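Local coordinates for protein carboxyvinyl-carboxyphosphonate phosphorylmutase (Bacillus anthracis, PDB 4IQD) that belongs to the phosphoenolpyruvate phosphomutase family of TIM-barrel enzymes and binds pyruvic acid in several pockets, at residues V72-L84 and A107-A119. Sequence-based numbering, arbitrary orientation.
Sequences VTSTEVAERARDL and ARTAVEMVEAKVA. With PYR (pyruvic acid), chain F.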
loop_
_atom_site.group_PDB
_atom_site.type_symbol
_atom_site.label_atom_id
_atom_site.label_comp_id
_atom_site.label_asym_id
_atom_site.label_seq_id
_atom_site.Cartn_x
_atom_site.Cartn_y
_atom_site.Cartn_z
ATOM N N VAL A 72 -13.572 6.526 -5.104
ATOM C CA VAL A 72 -13.320 5.105 -4.950
ATOM C C VAL A 72 -14.647 4.401 -4.750
ATOM O O VAL A 72 -15.639 5.031 -4.383
ATOM C CB VAL A 72 -12.390 4.805 -3.764
ATOM C CG1 VAL A 72 -10.995 5.341 -4.039
ATOM C CG2 VAL A 72 -12.962 5.388 -2.485
ATOM N N THR A 73 -14.664 3.097 -5.004
ATOM C CA THR A 73 -15.891 2.319 -4.911
ATOM C C THR A 73 -15.904 1.471 -3.650
ATOM O O THR A 73 -14.863 1.228 -3.044
ATOM C CB THR A 73 -16.057 1.398 -6.121
ATOM O OG1 THR A 73 -15.085 0.350 -6.056
ATOM C CG2 THR A 73 -15.876 2.176 -7.411
ATOM N N SER A 74 -17.093 1.025 -3.261
ATOM C CA SER A 74 -17.253 0.206 -2.070
ATOM C C SER A 74 -16.475 -1.091 -2.214
ATOM O O SER A 74 -15.952 -1.618 -1.236
ATOM C CB SER A 74 -18.728 -0.111 -1.829
ATOM O OG SER A 74 -19.192 -1.088 -2.745
ATOM N N THR A 75 -16.401 -1.592 -3.444
ATOM C CA THR A 75 -15.686 -2.831 -3.742
ATOM C C THR A 75 -14.197 -2.709 -3.424
ATOM O O THR A 75 -13.596 -3.621 -2.856
ATOM C CB THR A 75 -15.849 -3.227 -5.224
ATOM O OG1 THR A 75 -17.239 -3.376 -5.532
ATOM C CG2 THR A 75 -15.129 -4.539 -5.513
ATOM N N GLU A 76 -13.613 -1.572 -3.794
ATOM C CA GLU A 76 -12.200 -1.307 -3.549
ATOM C C GLU A 76 -11.904 -1.224 -2.061
ATOM O O GLU A 76 -10.939 -1.812 -1.575
ATOM C CB GLU A 76 -11.783 0.002 -4.217
ATOM C CG GLU A 76 -11.760 -0.051 -5.732
ATOM C CD GLU A 76 -11.595 1.317 -6.359
ATOM O OE1 GLU A 76 -12.278 2.258 -5.910
ATOM O OE2 GLU A 76 -10.783 1.453 -7.297
ATOM N N VAL A 77 -12.737 -0.478 -1.344
ATOM C CA VAL A 77 -12.553 -0.282 0.087
ATOM C C VAL A 77 -12.713 -1.598 0.841
ATOM O O VAL A 77 -11.976 -1.878 1.787
ATOM C CB VAL A 77 -13.545 0.755 0.638
ATOM C CG1 VAL A 77 -13.313 0.982 2.121
ATOM C CG2 VAL A 77 -13.415 2.060 -0.130
ATOM N N ALA A 78 -13.668 -2.412 0.402
ATOM C CA ALA A 78 -13.930 -3.698 1.035
ATOM C C ALA A 78 -12.789 -4.693 0.810
ATOM O O ALA A 78 -12.567 -5.586 1.626
ATOM C CB ALA A 78 -15.249 -4.270 0.541
ATOM N N GLU A 79 -12.067 -4.538 -0.296
ATOM C CA GLU A 79 -10.935 -5.416 -0.585
ATOM C C GLU A 79 -9.695 -5.058 0.228
ATOM O O GLU A 79 -8.997 -5.937 0.718
ATOM C CB GLU A 79 -10.597 -5.408 -2.073
ATOM C CG GLU A 79 -11.204 -6.557 -2.851
ATOM C CD GLU A 79 -10.352 -6.967 -4.037
ATOM O OE1 GLU A 79 -10.337 -8.172 -4.368
ATOM O OE2 GLU A 79 -9.694 -6.088 -4.633
ATOM N N ARG A 80 -9.412 -3.769 0.360
ATOM C CA ARG A 80 -8.291 -3.346 1.186
ATOM C C ARG A 80 -8.571 -3.708 2.641
ATOM O O ARG A 80 -7.662 -4.059 3.387
ATOM C CB ARG A 80 -8.033 -1.846 1.035
ATOM C CG ARG A 80 -6.829 -1.318 1.812
ATOM C CD ARG A 80 -5.523 -2.016 1.434
ATOM N NE ARG A 80 -5.182 -1.874 0.019
ATOM C CZ ARG A 80 -4.512 -0.847 -0.496
ATOM N NH1 ARG A 80 -4.115 0.149 0.283
ATOM N NH2 ARG A 80 -4.247 -0.809 -1.794
ATOM N N ALA A 81 -9.840 -3.637 3.033
ATOM C CA ALA A 81 -10.240 -4.007 4.384
ATOM C C ALA A 81 -10.039 -5.498 4.595
ATOM O O ALA A 81 -9.684 -5.938 5.688
ATOM C CB ALA A 81 -11.689 -3.622 4.636
ATOM N N ARG A 82 -10.272 -6.266 3.536
ATOM C CA ARG A 82 -10.021 -7.699 3.550
ATOM C C ARG A 82 -8.568 -7.926 3.911
ATOM O O ARG A 82 -8.257 -8.711 4.803
ATOM C CB ARG A 82 -10.287 -8.295 2.171
ATOM C CG ARG A 82 -10.832 -9.702 2.173
ATOM C CD ARG A 82 -12.279 -9.683 1.723
ATOM N NE ARG A 82 -12.588 -10.769 0.798
ATOM C CZ ARG A 82 -13.188 -11.900 1.150
ATOM N NH1 ARG A 82 -13.548 -12.096 2.411
ATOM N NH2 ARG A 82 -13.432 -12.833 0.242
ATOM N N ASP A 83 -7.687 -7.217 3.209
ATOM C CA ASP A 83 -6.248 -7.311 3.420
ATOM C C ASP A 83 -5.890 -7.136 4.883
ATOM O O ASP A 83 -5.037 -7.845 5.412
ATOM C CB ASP A 83 -5.521 -6.240 2.610
ATOM C CG ASP A 83 -5.632 -6.455 1.120
ATOM O OD1 ASP A 83 -6.368 -7.374 0.699
ATOM O OD2 ASP A 83 -4.986 -5.694 0.369
ATOM N N LEU A 84 -6.554 -6.189 5.531
ATOM C CA LEU A 84 -6.267 -5.874 6.921
ATOM C C LEU A 84 -6.618 -7.032 7.840
ATOM O O LEU A 84 -5.781 -7.488 8.609
ATOM C CB LEU A 84 -6.992 -4.598 7.350
ATOM C CG LEU A 84 -6.203 -3.297 7.185
ATOM C CD1 LEU A 84 -5.761 -3.081 5.749
ATOM C CD2 LEU A 84 -7.005 -2.105 7.692
ATOM N N ALA A 107 -26.876 -0.637 1.831
ATOM C CA ALA A 107 -27.209 -2.021 2.138
ATOM C C ALA A 107 -26.171 -2.996 1.587
ATOM O O ALA A 107 -25.811 -3.963 2.254
ATOM C CB ALA A 107 -28.593 -2.362 1.605
ATOM N N ARG A 108 -25.699 -2.743 0.369
ATOM C CA ARG A 108 -24.708 -3.614 -0.262
ATOM C C ARG A 108 -23.324 -3.418 0.349
ATOM O O ARG A 108 -22.570 -4.374 0.526
ATOM C CB ARG A 108 -24.660 -3.385 -1.777
ATOM C CG ARG A 108 -23.335 -3.772 -2.418
ATOM C CD ARG A 108 -23.521 -4.640 -3.650
ATOM N NE ARG A 108 -22.245 -5.142 -4.155
ATOM C CZ ARG A 108 -21.719 -4.814 -5.331
ATOM N NH1 ARG A 108 -20.550 -5.323 -5.700
ATOM N NH2 ARG A 108 -22.360 -3.983 -6.143
ATOM N N THR A 109 -22.998 -2.169 0.662
ATOM C CA THR A 109 -21.747 -1.852 1.330
ATOM C C THR A 109 -21.650 -2.626 2.639
ATOM O O THR A 109 -20.602 -3.177 2.968
ATOM C CB THR A 109 -21.630 -0.341 1.597
ATOM O OG1 THR A 109 -21.539 0.352 0.348
ATOM C CG2 THR A 109 -20.395 -0.034 2.426
ATOM N N ALA A 110 -22.764 -2.688 3.364
ATOM C CA ALA A 110 -22.827 -3.400 4.634
ATOM C C ALA A 110 -22.539 -4.886 4.469
ATOM O O ALA A 110 -21.839 -5.479 5.286
ATOM C CB ALA A 110 -24.184 -3.194 5.295
ATOM N N VAL A 111 -23.078 -5.488 3.416
ATOM C CA VAL A 111 -22.856 -6.908 3.170
ATOM C C VAL A 111 -21.401 -7.169 2.826
ATOM O O VAL A 111 -20.796 -8.111 3.332
ATOM C CB VAL A 111 -23.721 -7.427 2.016
ATOM C CG1 VAL A 111 -23.521 -8.922 1.843
ATOM C CG2 VAL A 111 -25.178 -7.115 2.266
ATOM N N GLU A 112 -20.848 -6.328 1.959
ATOM C CA GLU A 112 -19.467 -6.474 1.518
ATOM C C GLU A 112 -18.491 -6.374 2.680
ATOM O O GLU A 112 -17.472 -7.059 2.703
ATOM C CB GLU A 112 -19.123 -5.422 0.465
ATOM C CG GLU A 112 -19.834 -5.604 -0.861
ATOM C CD GLU A 112 -19.523 -4.486 -1.835
ATOM O OE1 GLU A 112 -19.265 -3.356 -1.372
ATOM O OE2 GLU A 112 -19.529 -4.739 -3.057
HETATM N N MSE A 113 -18.802 -5.518 3.647
HETATM C CA MSE A 113 -17.944 -5.359 4.814
HETATM C C MSE A 113 -18.038 -6.570 5.743
HETATM O O MSE A 113 -17.044 -6.995 6.323
HETATM C CB MSE A 113 -18.280 -4.068 5.564
HETATM C CG MSE A 113 -18.069 -2.802 4.736
HETATM SE SE MSE A 113 -16.237 -2.565 4.087
HETATM C CE MSE A 113 -16.581 -1.293 2.655
ATOM N N VAL A 114 -19.235 -7.129 5.876
ATOM C CA VAL A 114 -19.422 -8.330 6.680
ATOM C C VAL A 114 -18.692 -9.489 6.024
ATOM O O VAL A 114 -18.063 -10.308 6.696
ATOM C CB VAL A 114 -20.914 -8.670 6.853
ATOM C CG1 VAL A 114 -21.089 -10.085 7.375
ATOM C CG2 VAL A 114 -21.580 -7.665 7.784
ATOM N N GLU A 115 -18.764 -9.542 4.699
ATOM C CA GLU A 115 -18.034 -10.543 3.936
ATOM C C GLU A 115 -16.533 -10.418 4.163
ATOM O O GLU A 115 -15.828 -11.421 4.260
ATOM C CB GLU A 115 -18.355 -10.426 2.449
ATOM C CG GLU A 115 -19.761 -10.864 2.096
ATOM C CD GLU A 115 -19.986 -10.923 0.603
ATOM O OE1 GLU A 115 -19.268 -10.215 -0.131
ATOM O OE2 GLU A 115 -20.873 -11.681 0.163
ATOM N N ALA A 116 -16.051 -9.185 4.270
ATOM C CA ALA A 116 -14.632 -8.941 4.513
ATOM C C ALA A 116 -14.267 -9.163 5.977
ATOM O O ALA A 116 -13.113 -8.988 6.366
ATOM C CB ALA A 116 -14.253 -7.533 4.078
ATOM N N LYS A 117 -15.260 -9.552 6.774
ATOM C CA LYS A 117 -15.112 -9.749 8.216
ATOM C C LYS A 117 -14.763 -8.448 8.928
ATOM O O LYS A 117 -14.072 -8.450 9.946
ATOM C CB LYS A 117 -14.087 -10.844 8.533
ATOM C CG LYS A 117 -14.396 -12.179 7.877
ATOM C CD LYS A 117 -13.124 -12.967 7.602
ATOM C CE LYS A 117 -12.548 -13.563 8.870
ATOM N NZ LYS A 117 -13.329 -14.749 9.326
ATOM N N VAL A 118 -15.241 -7.337 8.382
ATOM C CA VAL A 118 -15.080 -6.045 9.029
ATOM C C VAL A 118 -15.883 -6.044 10.323
ATOM O O VAL A 118 -17.017 -6.520 10.355
ATOM C CB VAL A 118 -15.552 -4.900 8.115
ATOM C CG1 VAL A 118 -15.527 -3.587 8.847
ATOM C CG2 VAL A 118 -14.681 -4.827 6.873
ATOM N N ALA A 119 -15.285 -5.525 11.390
ATOM C CA ALA A 119 -15.935 -5.494 12.696
ATOM C C ALA A 119 -16.897 -4.317 12.863
ATOM O O ALA A 119 -17.919 -4.445 13.532
ATOM C CB ALA A 119 -14.896 -5.485 13.801
HETATM C C PYR F . -5.557 -4.061 -3.841
HETATM O O PYR F . -6.195 -4.498 -4.900
HETATM O OXT PYR F . -4.430 -3.407 -3.976
HETATM C CA PYR F . -6.085 -4.288 -2.576
HETATM O O3 PYR F . -5.826 -3.459 -1.597
HETATM C CB PYR F . -6.951 -5.488 -2.334
HETATM O O HOH W 1 -21.853 -0.862 -2.547
#
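Ser74 and Glu112 join two neighbouring outer helices of the barrel, 74-88 and 103-115, near the N-terminal end of the first. Ser74 OG donates to the syn lone pair of Glu112 OE1 at 2.7 Å. The hydroxyl lies between its own backbone N and carbonyl carbon (chi1 75°), and the glutamate chain, extended beyond CG, brings its carboxylate across to it. The other oxygen, Glu112 OE2, forms a salt bridge with Arg108 NH1 (2.9 Å) one turn back on its own helix. A water donates to Ser74 OG and also bonds Thr109 OG1, whose main polar partner is the Asn105 carbonyl.

Deeper in, selenomethionine Met113 bends at chi2 (-59°) and slides its end between the helices: the methyl CE reaches Ala78 CB at 3.9 Å and CG1 of Val77 at 4.0 Å. Ala78 points toward the second helix, its methyl also meeting Glu112 CB, while Ala116 CB rests 3.6 Å from Ala78 O. Alanine methyls and the selenomethionine end thus fill the space between the two helix segments, which run nearly parallel (19°), their axes 9.2 Å apart at closest. Beyond them Ala81 CB touches Val118 CG2 at 3.9 Å, and both side chains pack on Val94 of strand 92-95. Arg82, bent at chi2 and chi3, lays CD against Ala116 CA (3.7 Å) where the second helix ends in a Schellman motif at Lys117.

On another side of helix 74-88, Arg80 and Asp83 line a pyruvic acid pocket with Glu79; the Arg80 guanidinium meets pyruvic acid O3 at its edge, and Arg80 NH2 of the second subunit hydrogen-bonds the ligand as well. The interface chemistry is graded, from a carboxylate shared by hydroxyl and guanidinium to an apolar seam against the barrel strand; the nearby arginine would be expected to favour an ionised Glu112.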